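Local structure of phenylacetaldehyde dehydrogenase (Burkholderia cenocepacia, 4O5H) at residues A[184-189]-A[310-315]; A[281-286]-A[489-494]; A[322-327]-A[432-437]; A[444-449]-A[464-469]. The protein probably oxidises phenylacetaldehyde to phenylacetate with NAD+ as electron acceptor, as a member of the aldehyde dehydrogenase family. One frame throughout, in Å; residues are numbered along the deposited sequence.

In the fold
Contacts 1 and 2 lie nearest the centre of the chain, and their sequences carry motifs that form the active site of aldehyde dehydrogenases; contacts 3 and 4 lie farther out, on the seven-stranded sheet of the catalytic domain. Contact 1 is only partly buried, the other three buried. Contact 1 rests on asparagine amides gripping main-chain carbonyls, contact 2 on waters between two backbones and on two glutamates gathered near a lysine. In contact 3 an arginine ties a strand to the helix lying over it, whereas contact 4 is a parallel strand pairing. Contacts 2 and 4 touch each other and the second subunit, which no residue of contacts 1 and 3 does.

Contact 1 (A[184-189]-A[310-315]); sequences WNFPLL and FFNQGQ
N185 holds its CG between the backbone N and the carbonyl carbon (chi1 60°), while N312 swings its CG anti to the backbone N (chi1 -157°), and these two torsions aim both amides into one network around Q315 O. Segment 184-189 carries the WNFP motif of aldehyde dehydrogenases, whose asparagine lends its amide to the oxyanion hole in relatives, and N185 probably does the same here; segment 310-315 forms the first part of the family's cysteine signature. N185 ND2 donates to Q315 O over 2.9 Å, with the acceptor in the plane of the N185 amide. N312 ND2 reaches the same oxygen at 3.0 Å from the opposite face of the carbonyl plane, and it also donates a hydrogen bond to N185 O (3.1 Å), which closes the network between the segments. K122 also donates to N185 O, so this carbonyl has a second partner. Two bonds from ND2 probably fix the rotation of the N312 amide; that of N185 rests on its bond to Q315 O. Aromatic rings flank this polar centre. The rim of the W184 ring, at CZ3, lies 3.8 Å from Q315 CG, which approaches at the edge in the ring plane. The F186 and F311 rings meet obliquely, F186 CZ to F311 CE2 at 3.8 Å, while N312 ND2 sits over one face of the F186 ring, 3.6 Å from F186 CZ.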
loop_
_atom_site.group_PDB
_atom_site.type_symbol
_atom_site.label_atom_id
_atom_site.label_comp_id
_atom_site.label_asym_id
_atom_site.label_seq_id
_atom_site.Cartn_x
_atom_site.Cartn_y
_atom_site.Cartn_z
ATOM N N TRP A 184 0.727 -15.924 15.951
ATOM C CA TRP A 184 0.239 -16.836 16.944
ATOM C C TRP A 184 -0.251 -16.173 18.205
ATOM O O TRP A 184 -0.755 -16.864 19.100
ATOM C CB TRP A 184 1.346 -17.840 17.304
ATOM C CG TRP A 184 2.701 -17.195 17.537
ATOM C CD1 TRP A 184 3.738 -17.153 16.648
ATOM C CD2 TRP A 184 3.154 -16.514 18.712
ATOM N NE1 TRP A 184 4.812 -16.494 17.203
ATOM C CE2 TRP A 184 4.489 -16.118 18.480
ATOM C CE3 TRP A 184 2.587 -16.243 19.943
ATOM C CZ2 TRP A 184 5.217 -15.404 19.400
ATOM C CZ3 TRP A 184 3.334 -15.534 20.889
ATOM C CH2 TRP A 184 4.640 -15.147 20.626
ATOM N N ASN A 185 -0.122 -14.845 18.316
ATOM C CA ASN A 185 -0.354 -14.185 19.620
ATOM C C ASN A 185 -1.839 -13.910 19.933
ATOM O O ASN A 185 -2.210 -13.860 21.095
ATOM C CB ASN A 185 0.497 -12.914 19.807
ATOM C CG ASN A 185 0.236 -11.833 18.759
ATOM O OD1 ASN A 185 -0.119 -12.129 17.608
ATOM N ND2 ASN A 185 0.465 -10.592 19.132
ATOM N N PHE A 186 -2.633 -13.693 18.882
ATOM C CA PHE A 186 -4.105 -13.561 18.965
ATOM C C PHE A 186 -4.691 -14.366 17.770
ATOM O O PHE A 186 -5.170 -13.776 16.775
ATOM C CB PHE A 186 -4.539 -12.107 18.849
ATOM C CG PHE A 186 -4.049 -11.195 19.959
ATOM C CD1 PHE A 186 -4.793 -11.019 21.081
ATOM C CD2 PHE A 186 -2.862 -10.514 19.847
ATOM C CE1 PHE A 186 -4.385 -10.176 22.097
ATOM C CE2 PHE A 186 -2.417 -9.666 20.878
ATOM C CZ PHE A 186 -3.204 -9.492 22.004
ATOM N N PRO A 187 -4.623 -15.693 17.839
ATOM C CA PRO A 187 -4.942 -16.493 16.639
ATOM C C PRO A 187 -6.341 -16.278 16.072
ATOM O O PRO A 187 -6.455 -15.893 14.924
ATOM C CB PRO A 187 -4.757 -17.918 17.102
ATOM C CG PRO A 187 -3.861 -17.830 18.312
ATOM C CD PRO A 187 -4.205 -16.534 18.973
ATOM N N LEU A 188 -7.381 -16.419 16.875
ATOM C CA LEU A 188 -8.724 -16.205 16.371
ATOM C C LEU A 188 -8.988 -14.749 15.990
ATOM O O LEU A 188 -9.598 -14.470 14.959
ATOM C CB LEU A 188 -9.751 -16.688 17.399
ATOM C CG LEU A 188 -11.199 -16.529 16.960
ATOM C CD1 LEU A 188 -11.567 -17.449 15.781
ATOM C CD2 LEU A 188 -12.120 -16.809 18.137
ATOM N N LEU A 189 -8.588 -13.826 16.842
ATOM C CA LEU A 189 -8.889 -12.429 16.621
ATOM C C LEU A 189 -8.221 -11.904 15.325
ATOM O O LEU A 189 -8.874 -11.203 14.531
ATOM C CB LEU A 189 -8.451 -11.617 17.808
ATOM C CG LEU A 189 -8.729 -10.103 17.774
ATOM C CD1 LEU A 189 -10.210 -9.840 17.664
ATOM C CD2 LEU A 189 -8.157 -9.434 19.006
ATOM N N PHE A 310 2.549 -6.124 30.255
ATOM C CA PHE A 310 2.357 -7.506 30.646
ATOM C C PHE A 310 1.101 -8.125 30.051
ATOM O O PHE A 310 0.922 -9.333 30.141
ATOM C CB PHE A 310 2.381 -7.644 32.180
ATOM C CG PHE A 310 3.682 -7.202 32.821
ATOM C CD1 PHE A 310 4.901 -7.615 32.302
ATOM C CD2 PHE A 310 3.685 -6.382 33.930
ATOM C CE1 PHE A 310 6.095 -7.204 32.866
ATOM C CE2 PHE A 310 4.872 -5.955 34.490
ATOM C CZ PHE A 310 6.079 -6.370 33.953
ATOM N N PHE A 311 0.194 -7.299 29.517
ATOM C CA PHE A 311 -0.996 -7.816 28.805
ATOM C C PHE A 311 -0.563 -8.877 27.780
ATOM O O PHE A 311 0.430 -8.693 27.049
ATOM C CB PHE A 311 -1.718 -6.654 28.116
ATOM C CG PHE A 311 -2.750 -7.077 27.104
ATOM C CD1 PHE A 311 -3.807 -7.867 27.482
ATOM C CD2 PHE A 311 -2.713 -6.588 25.798
ATOM C CE1 PHE A 311 -4.752 -8.254 26.543
ATOM C CE2 PHE A 311 -3.664 -6.973 24.846
ATOM C CZ PHE A 311 -4.692 -7.804 25.243
ATOM N N ASN A 312 -1.272 -9.999 27.784
ATOM C CA ASN A 312 -0.965 -11.126 26.904
ATOM C C ASN A 312 0.503 -11.557 26.957
ATOM O O ASN A 312 1.095 -11.900 25.929
ATOM C CB ASN A 312 -1.369 -10.793 25.448
ATOM C CG ASN A 312 -1.613 -12.032 24.602
ATOM O OD1 ASN A 312 -2.218 -13.000 25.070
ATOM N ND2 ASN A 312 -1.103 -12.033 23.372
ATOM N N GLN A 313 1.071 -11.550 28.160
ATOM C CA GLN A 313 2.459 -11.941 28.398
ATOM C C GLN A 313 3.452 -11.138 27.564
ATOM O O GLN A 313 4.541 -11.622 27.279
ATOM C CB GLN A 313 2.682 -13.425 28.131
ATOM C CG GLN A 313 1.875 -14.365 28.995
ATOM C CD GLN A 313 0.478 -14.654 28.522
ATOM O OE1 GLN A 313 -0.449 -14.666 29.301
ATOM N NE2 GLN A 313 0.322 -14.904 27.225
ATOM N N GLY A 314 3.088 -9.901 27.207
ATOM C CA GLY A 314 3.940 -9.050 26.377
ATOM C C GLY A 314 4.002 -9.469 24.923
ATOM O O GLY A 314 4.770 -8.882 24.145
ATOM N N GLN A 315 3.193 -10.472 24.536
ATOM C CA GLN A 315 3.191 -10.974 23.175
ATOM C C GLN A 315 2.158 -10.194 22.369
ATOM O O GLN A 315 1.119 -10.713 21.925
ATOM C CB GLN A 315 2.892 -12.478 23.164
ATOM C CG GLN A 315 3.965 -13.287 23.869
ATOM C CD GLN A 315 3.585 -14.715 24.105
ATOM O OE1 GLN A 315 2.416 -15.045 24.400
ATOM N NE2 GLN A 315 4.544 -15.572 23.994
#

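Contact 2 (A[281-286]-A[489-494]); sequences SLELGG and GRELGR
Where the chain leaves strand 487-488, the antiparallel neighbour of strand 279-283, S281 and E283 point their side chains at the backbone of G489 and R490. Beyond the last strand pair no direct hydrogen bond spans the two segments. Water fills in. Water 1 lies 2.7 Å from S281 OG and donates to R490 O at 3.1 Å. Water 2 sits between L282 O and G489 O, the latter at 2.7 Å, with more acceptors around it than it has protons to give. The sequence LELGG of segment 281-286 matches the glutamate signature of aldehyde dehydrogenases, so E283 probably corresponds to the glutamate that acts as general base in relatives. Its CG stands beside the backbone N, and a bend at chi2 (72°) folds the carboxylate back, bringing E283 OE2 to 3.6 Å from G489 O. The other oxygen, E283 OE1, meets E491 OE2 at 3.4 Å, two acceptors whose carboxylate planes are turned 44° apart. K194 stands by both: it makes a salt bridge with E491 OE2 and a longer, weak ion pair with E283 OE1. G489 has positive phi (96°), a conformation suited to glycine, and S281 OG approaches its CA to 4.1 Å. R490, whose CB points away from segment 281-286, folds back on its neighbour, NH1 donating to G489 O from above the carbonyl plane at 2.9 Å. R490 NH2 in turn forms a salt bridge with E502 of the second subunit and a hydrogen bond with S503 O of that subunit.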
loop_
_atom_site.group_PDB
_atom_site.type_symbol
_atom_site.label_atom_id
_atom_site.label_comp_id
_atom_site.label_asym_id
_atom_site.label_seq_id
_atom_site.Cartn_x
_atom_site.Cartn_y
_atom_site.Cartn_z
ATOM N N SER A 281 -0.510 -5.470 2.490
ATOM C CA SER A 281 -0.741 -4.804 3.751
ATOM C C SER A 281 0.151 -5.502 4.759
ATOM O O SER A 281 0.124 -6.755 4.834
ATOM C CB SER A 281 -2.232 -4.954 4.139
ATOM O OG SER A 281 -2.471 -4.389 5.401
ATOM N N LEU A 282 0.939 -4.733 5.519
ATOM C CA LEU A 282 1.966 -5.293 6.395
ATOM C C LEU A 282 1.942 -4.646 7.764
ATOM O O LEU A 282 2.159 -3.443 7.894
ATOM C CB LEU A 282 3.360 -5.110 5.775
ATOM C CG LEU A 282 3.588 -5.607 4.354
ATOM C CD1 LEU A 282 4.949 -5.155 3.852
ATOM C CD2 LEU A 282 3.477 -7.133 4.245
ATOM N N GLU A 283 1.595 -5.443 8.770
ATOM C CA GLU A 283 1.570 -4.984 10.149
ATOM C C GLU A 283 2.712 -5.707 10.855
ATOM O O GLU A 283 2.666 -6.928 11.043
ATOM C CB GLU A 283 0.216 -5.276 10.811
ATOM C CG GLU A 283 -0.921 -4.376 10.366
ATOM C CD GLU A 283 -1.404 -4.677 8.932
ATOM O OE1 GLU A 283 -1.669 -5.884 8.626
ATOM O OE2 GLU A 283 -1.527 -3.703 8.085
ATOM N N LEU A 284 3.763 -4.960 11.200
ATOM C CA LEU A 284 5.031 -5.582 11.484
ATOM C C LEU A 284 5.483 -5.320 12.920
ATOM O O LEU A 284 4.652 -5.311 13.832
ATOM C CB LEU A 284 6.078 -5.134 10.462
ATOM C CG LEU A 284 5.655 -5.265 9.000
ATOM C CD1 LEU A 284 6.747 -4.763 8.081
ATOM C CD2 LEU A 284 5.334 -6.716 8.665
ATOM N N GLY A 285 6.783 -5.177 13.154
ATOM C CA GLY A 285 7.283 -5.116 14.498
ATOM C C GLY A 285 6.995 -3.798 15.217
ATOM O O GLY A 285 6.540 -2.826 14.622
ATOM N N GLY A 286 7.252 -3.800 16.511
ATOM C CA GLY A 286 7.086 -2.605 17.323
ATOM C C GLY A 286 8.016 -2.584 18.517
ATOM O O GLY A 286 8.497 -3.637 18.970
ATOM N N GLY A 489 -0.359 0.200 5.668
ATOM C CA GLY A 489 -1.710 -0.351 5.610
ATOM C C GLY A 489 -2.344 -0.301 6.980
ATOM O O GLY A 489 -1.656 -0.153 7.978
ATOM N N ARG A 490 -3.662 -0.439 7.010
ATOM C CA ARG A 490 -4.453 -0.356 8.231
ATOM C C ARG A 490 -5.431 -1.517 8.362
ATOM O O ARG A 490 -5.973 -2.034 7.345
ATOM C CB ARG A 490 -5.191 0.953 8.288
ATOM C CG ARG A 490 -4.305 2.183 8.394
ATOM C CD ARG A 490 -3.501 2.224 9.702
ATOM N NE ARG A 490 -2.629 3.389 9.856
ATOM C CZ ARG A 490 -1.321 3.436 9.553
ATOM N NH1 ARG A 490 -0.668 2.387 9.061
ATOM N NH2 ARG A 490 -0.643 4.552 9.744
ATOM N N GLU A 491 -5.574 -1.998 9.602
ATOM C CA GLU A 491 -6.609 -2.945 9.964
ATOM C C GLU A 491 -7.754 -2.168 10.555
ATOM O O GLU A 491 -7.538 -1.113 11.109
ATOM C CB GLU A 491 -6.114 -3.897 11.047
ATOM C CG GLU A 491 -4.890 -4.764 10.705
ATOM C CD GLU A 491 -5.225 -6.042 9.973
ATOM O OE1 GLU A 491 -6.227 -6.056 9.207
ATOM O OE2 GLU A 491 -4.452 -7.023 10.141
ATOM N N LEU A 492 -8.966 -2.728 10.478
ATOM C CA LEU A 492 -10.173 -2.208 11.152
ATOM C C LEU A 492 -10.688 -0.894 10.591
ATOM O O LEU A 492 -10.047 -0.223 9.797
ATOM C CB LEU A 492 -9.956 -2.123 12.662
ATOM C CG LEU A 492 -9.512 -3.426 13.339
ATOM C CD1 LEU A 492 -9.278 -3.195 14.828
ATOM C CD2 LEU A 492 -10.587 -4.481 13.173
ATOM N N GLY A 493 -11.897 -0.544 11.012
ATOM C CA GLY A 493 -12.523 0.705 10.606
ATOM C C GLY A 493 -12.962 0.750 9.169
ATOM O O GLY A 493 -12.896 -0.240 8.423
ATOM N N ARG A 494 -13.401 1.926 8.767
ATOM C CA ARG A 494 -13.656 2.203 7.365
ATOM C C ARG A 494 -12.395 2.013 6.530
ATOM O O ARG A 494 -12.468 1.580 5.370
ATOM C CB ARG A 494 -14.154 3.644 7.210
ATOM C CG ARG A 494 -14.610 3.982 5.821
ATOM C CD ARG A 494 -15.613 5.113 5.903
ATOM N NE ARG A 494 -15.020 6.259 6.569
ATOM C CZ ARG A 494 -14.265 7.159 5.949
ATOM N NH1 ARG A 494 -14.005 7.040 4.645
ATOM N NH2 ARG A 494 -13.774 8.206 6.622
HETATM O O HOH W 1 -5.130 -4.425 5.628
HETATM O O HOH W 2 0.434 -1.489 9.093
#

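Contact 3 (A[322-327]-A[432-437]); sequences RAYIHS and VQLAND
L434 O is gripped from two sides: R322 NH1 donates to it over 2.8 Å and D437 N over 3.1 Å, the two donors reaching it from opposite faces of the carbonyl plane. The arginine's other terminal nitrogen takes the next carbonyl along, R322 NH2 to A435 O at 2.9 Å in a nearly straight bond (163°). Both oxygens lie at the edge of the guanidinium, close to its plane. Thus R322, in strand 320-326 of the catalytic-domain sheet, is fastened to the late part of helix 428-436, which lies antiparallel on that strand at an axis distance of 9.7 Å. A bend at chi3 (-70°) brings the guanidinium to the helix carbonyls. Two residues on, Y324 points the same way and offers its hydroxyl as a third acceptor, 2.8 Å from R322 NH1; this OH is also bonded to Q406. The Y324 ring meets the helix with one face: L434 CB stands 3.9 Å from the centroid, 18° off the normal, in a CH-pi contact, and L434 CD1 lies farther out, 3.9 Å from Y324 CD1. R322 NH2 is also bonded to K287 O, just before strand 288-292. The two in-plane bonds fix the orientation of the guanidinium against the helix, and a positive group set against carbonyls late in a helix would probably be stabilised by the helix dipole.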
loop_
_atom_site.group_PDB
_atom_site.type_symbol
_atom_site.label_atom_id
_atom_site.label_comp_id
_atom_site.label_asym_id
_atom_site.label_seq_id
_atom_site.Cartn_x
_atom_site.Cartn_y
_atom_site.Cartn_z
ATOM N N ARG A 322 8.903 0.115 26.206
ATOM C CA ARG A 322 9.805 1.137 26.731
ATOM C C ARG A 322 9.021 2.165 27.510
ATOM O O ARG A 322 8.190 2.856 26.935
ATOM C CB ARG A 322 10.536 1.869 25.597
ATOM C CG ARG A 322 11.400 0.992 24.734
ATOM C CD ARG A 322 12.109 1.778 23.648
ATOM N NE ARG A 322 11.211 2.252 22.620
ATOM C CZ ARG A 322 11.256 3.442 22.036
ATOM N NH1 ARG A 322 12.058 4.410 22.462
ATOM N NH2 ARG A 322 10.401 3.712 21.068
ATOM N N ALA A 323 9.317 2.319 28.808
ATOM C CA ALA A 323 8.632 3.316 29.598
ATOM C C ALA A 323 9.576 4.476 29.853
ATOM O O ALA A 323 10.678 4.294 30.350
ATOM C CB ALA A 323 8.131 2.731 30.894
ATOM N N TYR A 324 9.147 5.672 29.464
ATOM C CA TYR A 324 9.876 6.891 29.738
ATOM C C TYR A 324 9.024 7.680 30.717
ATOM O O TYR A 324 7.935 8.149 30.386
ATOM C CB TYR A 324 10.130 7.656 28.435
ATOM C CG TYR A 324 11.015 6.880 27.497
ATOM C CD1 TYR A 324 12.373 6.737 27.752
ATOM C CD2 TYR A 324 10.481 6.222 26.383
ATOM C CE1 TYR A 324 13.178 6.001 26.892
ATOM C CE2 TYR A 324 11.265 5.486 25.535
ATOM C CZ TYR A 324 12.611 5.361 25.783
ATOM O OH TYR A 324 13.395 4.623 24.956
ATOM N N ILE A 325 9.549 7.858 31.925
ATOM C CA ILE A 325 8.787 8.442 33.007
ATOM C C ILE A 325 9.508 9.672 33.546
ATOM O O ILE A 325 10.709 9.639 33.781
ATOM C CB ILE A 325 8.643 7.449 34.166
ATOM C CG1 ILE A 325 7.970 6.172 33.665
ATOM C CG2 ILE A 325 7.866 8.071 35.308
ATOM C CD1 ILE A 325 8.327 4.959 34.520
ATOM N N HIS A 326 8.764 10.765 33.680
ATOM C CA HIS A 326 9.356 11.996 34.080
ATOM C C HIS A 326 10.118 11.792 35.401
ATOM O O HIS A 326 9.629 11.131 36.315
ATOM C CB HIS A 326 8.284 13.081 34.198
ATOM C CG HIS A 326 8.851 14.443 34.407
ATOM N ND1 HIS A 326 9.342 14.851 35.621
ATOM C CD2 HIS A 326 9.056 15.474 33.556
ATOM C CE1 HIS A 326 9.810 16.079 35.526
ATOM N NE2 HIS A 326 9.651 16.478 34.281
ATOM N N SER A 327 11.291 12.404 35.491
ATOM C CA SER A 327 12.171 12.235 36.635
ATOM C C SER A 327 11.543 12.602 37.991
ATOM O O SER A 327 11.863 11.979 38.996
ATOM C CB SER A 327 13.469 13.044 36.433
ATOM O OG SER A 327 13.194 14.417 36.193
ATOM N N VAL A 432 10.212 13.077 23.665
ATOM C CA VAL A 432 9.906 12.920 22.246
ATOM C C VAL A 432 11.092 12.310 21.494
ATOM O O VAL A 432 10.904 11.356 20.728
ATOM C CB VAL A 432 9.506 14.241 21.588
ATOM C CG1 VAL A 432 9.456 14.125 20.051
ATOM C CG2 VAL A 432 8.155 14.694 22.115
ATOM N N GLN A 433 12.297 12.842 21.715
ATOM C CA GLN A 433 13.480 12.296 21.073
ATOM C C GLN A 433 13.645 10.788 21.414
ATOM O O GLN A 433 13.882 9.970 20.520
ATOM C CB GLN A 433 14.713 13.106 21.425
ATOM C CG GLN A 433 15.988 12.623 20.766
ATOM C CD GLN A 433 16.794 11.667 21.647
ATOM O OE1 GLN A 433 16.958 11.838 22.890
ATOM N NE2 GLN A 433 17.299 10.633 21.003
ATOM N N LEU A 434 13.495 10.435 22.688
ATOM C CA LEU A 434 13.659 9.047 23.104
ATOM C C LEU A 434 12.585 8.166 22.490
ATOM O O LEU A 434 12.881 7.087 21.990
ATOM C CB LEU A 434 13.650 8.941 24.623
ATOM C CG LEU A 434 14.836 9.619 25.316
ATOM C CD1 LEU A 434 14.547 9.779 26.802
ATOM C CD2 LEU A 434 16.145 8.865 25.108
ATOM N N ALA A 435 11.343 8.644 22.497
ATOM C CA ALA A 435 10.242 7.856 22.056
ATOM C C ALA A 435 10.342 7.541 20.544
ATOM O O ALA A 435 10.056 6.408 20.130
ATOM C CB ALA A 435 8.938 8.569 22.372
ATOM N N ASN A 436 10.770 8.518 19.755
ATOM C CA ASN A 436 10.968 8.336 18.330
ATOM C C ASN A 436 12.293 7.688 17.952
ATOM O O ASN A 436 12.489 7.395 16.790
ATOM C CB ASN A 436 10.825 9.659 17.566
ATOM C CG ASN A 436 9.398 10.168 17.542
ATOM O OD1 ASN A 436 8.451 9.390 17.513
ATOM N ND2 ASN A 436 9.242 11.468 17.528
ATOM N N ASP A 437 13.163 7.423 18.915
ATOM C CA ASP A 437 14.474 6.802 18.658
ATOM C C ASP A 437 14.334 5.263 18.529
ATOM O O ASP A 437 14.756 4.490 19.416
ATOM C CB ASP A 437 15.460 7.196 19.787
ATOM C CG ASP A 437 16.849 6.594 19.603
ATOM O OD1 ASP A 437 17.284 6.485 18.441
ATOM O OD2 ASP A 437 17.489 6.200 20.609
#

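Contact 4 (A[444-449]-A[464-469]); sequences ASIWSN and GTVWVN
Strands 444-447 and 465-468 run parallel, 22° apart, and the ladder steps from W467 N to A444 O, from I446 N to W467 O and from N469 N to I446 O, each bond 2.9 Å long. They are the two strands of a beta-alpha-beta crossover whose helix, 451-457, packs on the face bearing I446 and V468. There I446 CD1 touches V466 CG1 at 3.9 Å. The opposite face carries S445 and W467, whose CB atoms lie side by side, and the W467 indole is tied through NE1 to L473 O. Where strand 465-468 ends, N469 has left-handed backbone angles, and its side chain turns back to pair with S448: OD1 accepts S448 N on a lone pair in the carbonyl plane at 3.0 Å, and ND2 donates to S448 O at 2.8 Å. W447 lies across the same residue, with N469 CA over a face of its six-membered ring, 3.6 Å from the centroid and 11° off the normal. Its indole is held in turn by NE1, bonded in the ring plane to S445 OG at 3.0 Å, an oxygen that also binds H471. Residues 465-468 pair in parallel with a strand of the second subunit, so the sheet runs on across the interface. The N469 amide satisfies both the N-H and the C=O of S448, so the backbone polar groups beyond the last strand bond are still paired.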
loop_
_atom_site.group_PDB
_atom_site.type_symbol
_atom_site.label_atom_id
_atom_site.label_comp_id
_atom_site.label_asym_id
_atom_site.label_seq_id
_atom_site.Cartn_x
_atom_site.Cartn_y
_atom_site.Cartn_z
ATOM N N ALA A 444 2.052 3.938 20.723
ATOM C CA ALA A 444 2.626 4.726 21.782
ATOM C C ALA A 444 1.539 5.160 22.738
ATOM O O ALA A 444 0.390 5.238 22.327
ATOM C CB ALA A 444 3.273 5.955 21.208
ATOM N N SER A 445 1.887 5.454 23.999
ATOM C CA SER A 445 0.916 6.100 24.871
ATOM C C SER A 445 1.514 7.239 25.695
ATOM O O SER A 445 2.725 7.295 25.939
ATOM C CB SER A 445 0.189 5.096 25.785
ATOM O OG SER A 445 1.089 4.435 26.685
ATOM N N ILE A 446 0.624 8.120 26.113
ATOM C CA ILE A 446 0.906 9.258 26.940
ATOM C C ILE A 446 -0.010 9.177 28.157
ATOM O O ILE A 446 -1.224 8.947 27.999
ATOM C CB ILE A 446 0.566 10.542 26.190
ATOM C CG1 ILE A 446 1.362 10.649 24.892
ATOM C CG2 ILE A 446 0.850 11.730 27.072
ATOM C CD1 ILE A 446 0.777 11.673 23.937
ATOM N N TRP A 447 0.546 9.364 29.351
ATOM C CA TRP A 447 -0.199 9.283 30.599
ATOM C C TRP A 447 -0.138 10.669 31.231
ATOM O O TRP A 447 0.932 11.076 31.678
ATOM C CB TRP A 447 0.378 8.159 31.527
ATOM C CG TRP A 447 0.109 6.851 30.861
ATOM C CD1 TRP A 447 0.734 6.364 29.764
ATOM C CD2 TRP A 447 -0.933 5.920 31.183
ATOM N NE1 TRP A 447 0.182 5.165 29.402
ATOM C CE2 TRP A 447 -0.851 4.876 30.251
ATOM C CE3 TRP A 447 -1.905 5.862 32.188
ATOM C CZ2 TRP A 447 -1.726 3.793 30.251
ATOM C CZ3 TRP A 447 -2.759 4.800 32.197
ATOM C CH2 TRP A 447 -2.662 3.764 31.224
ATOM N N SER A 448 -1.294 11.345 31.300
ATOM C CA SER A 448 -1.425 12.722 31.760
ATOM C C SER A 448 -2.893 13.145 31.734
ATOM O O SER A 448 -3.726 12.463 31.109
ATOM C CB SER A 448 -0.656 13.654 30.829
ATOM O OG SER A 448 -0.692 14.993 31.281
ATOM N N ASN A 449 -3.200 14.214 32.436
ATOM C CA ASN A 449 -4.517 14.854 32.385
ATOM C C ASN A 449 -4.363 16.334 31.964
ATOM O O ASN A 449 -5.306 17.104 32.024
ATOM C CB ASN A 449 -5.230 14.752 33.740
ATOM C CG ASN A 449 -6.706 15.149 33.669
ATOM O OD1 ASN A 449 -7.445 14.694 32.804
ATOM N ND2 ASN A 449 -7.121 16.042 34.573
ATOM N N GLY A 464 1.552 4.874 14.575
ATOM C CA GLY A 464 0.265 4.703 13.912
ATOM C C GLY A 464 -0.943 4.900 14.820
ATOM O O GLY A 464 -2.016 5.267 14.313
ATOM N N THR A 465 -0.795 4.557 16.092
ATOM C CA THR A 465 -1.811 4.782 17.120
ATOM C C THR A 465 -1.134 5.411 18.350
ATOM O O THR A 465 -0.073 4.947 18.786
ATOM C CB THR A 465 -2.515 3.488 17.579
ATOM O OG1 THR A 465 -3.180 2.861 16.447
ATOM C CG2 THR A 465 -3.544 3.779 18.673
ATOM N N VAL A 466 -1.678 6.523 18.838
ATOM C CA VAL A 466 -1.249 7.116 20.073
ATOM C C VAL A 466 -2.423 7.079 21.083
ATOM O O VAL A 466 -3.482 7.695 20.848
ATOM C CB VAL A 466 -0.827 8.567 19.881
ATOM C CG1 VAL A 466 -0.363 9.165 21.187
ATOM C CG2 VAL A 466 0.299 8.663 18.827
ATOM N N TRP A 467 -2.245 6.325 22.156
ATOM C CA TRP A 467 -3.237 6.214 23.211
ATOM C C TRP A 467 -2.934 7.248 24.276
ATOM O O TRP A 467 -1.785 7.602 24.499
ATOM C CB TRP A 467 -3.191 4.804 23.845
ATOM C CG TRP A 467 -3.685 3.680 22.995
ATOM C CD1 TRP A 467 -4.990 3.365 22.716
ATOM C CD2 TRP A 467 -2.886 2.743 22.267
ATOM N NE1 TRP A 467 -5.038 2.257 21.893
ATOM C CE2 TRP A 467 -3.760 1.860 21.605
ATOM C CE3 TRP A 467 -1.517 2.547 22.134
ATOM C CZ2 TRP A 467 -3.306 0.802 20.841
ATOM C CZ3 TRP A 467 -1.074 1.509 21.341
ATOM C CH2 TRP A 467 -1.958 0.660 20.703
ATOM N N VAL A 468 -3.963 7.711 24.951
ATOM C CA VAL A 468 -3.788 8.567 26.140
ATOM C C VAL A 468 -4.503 7.914 27.327
ATOM O O VAL A 468 -5.708 7.622 27.268
ATOM C CB VAL A 468 -4.314 9.971 25.913
ATOM C CG1 VAL A 468 -4.100 10.850 27.138
ATOM C CG2 VAL A 468 -3.658 10.570 24.697
ATOM N N ASN A 469 -3.763 7.663 28.404
ATOM C CA ASN A 469 -4.274 6.982 29.614
ATOM C C ASN A 469 -4.850 5.606 29.352
ATOM O O ASN A 469 -5.752 5.127 30.029
ATOM C CB ASN A 469 -5.281 7.874 30.326
ATOM C CG ASN A 469 -4.677 9.218 30.723
ATOM O OD1 ASN A 469 -3.504 9.300 31.043
ATOM N ND2 ASN A 469 -5.457 10.260 30.647
#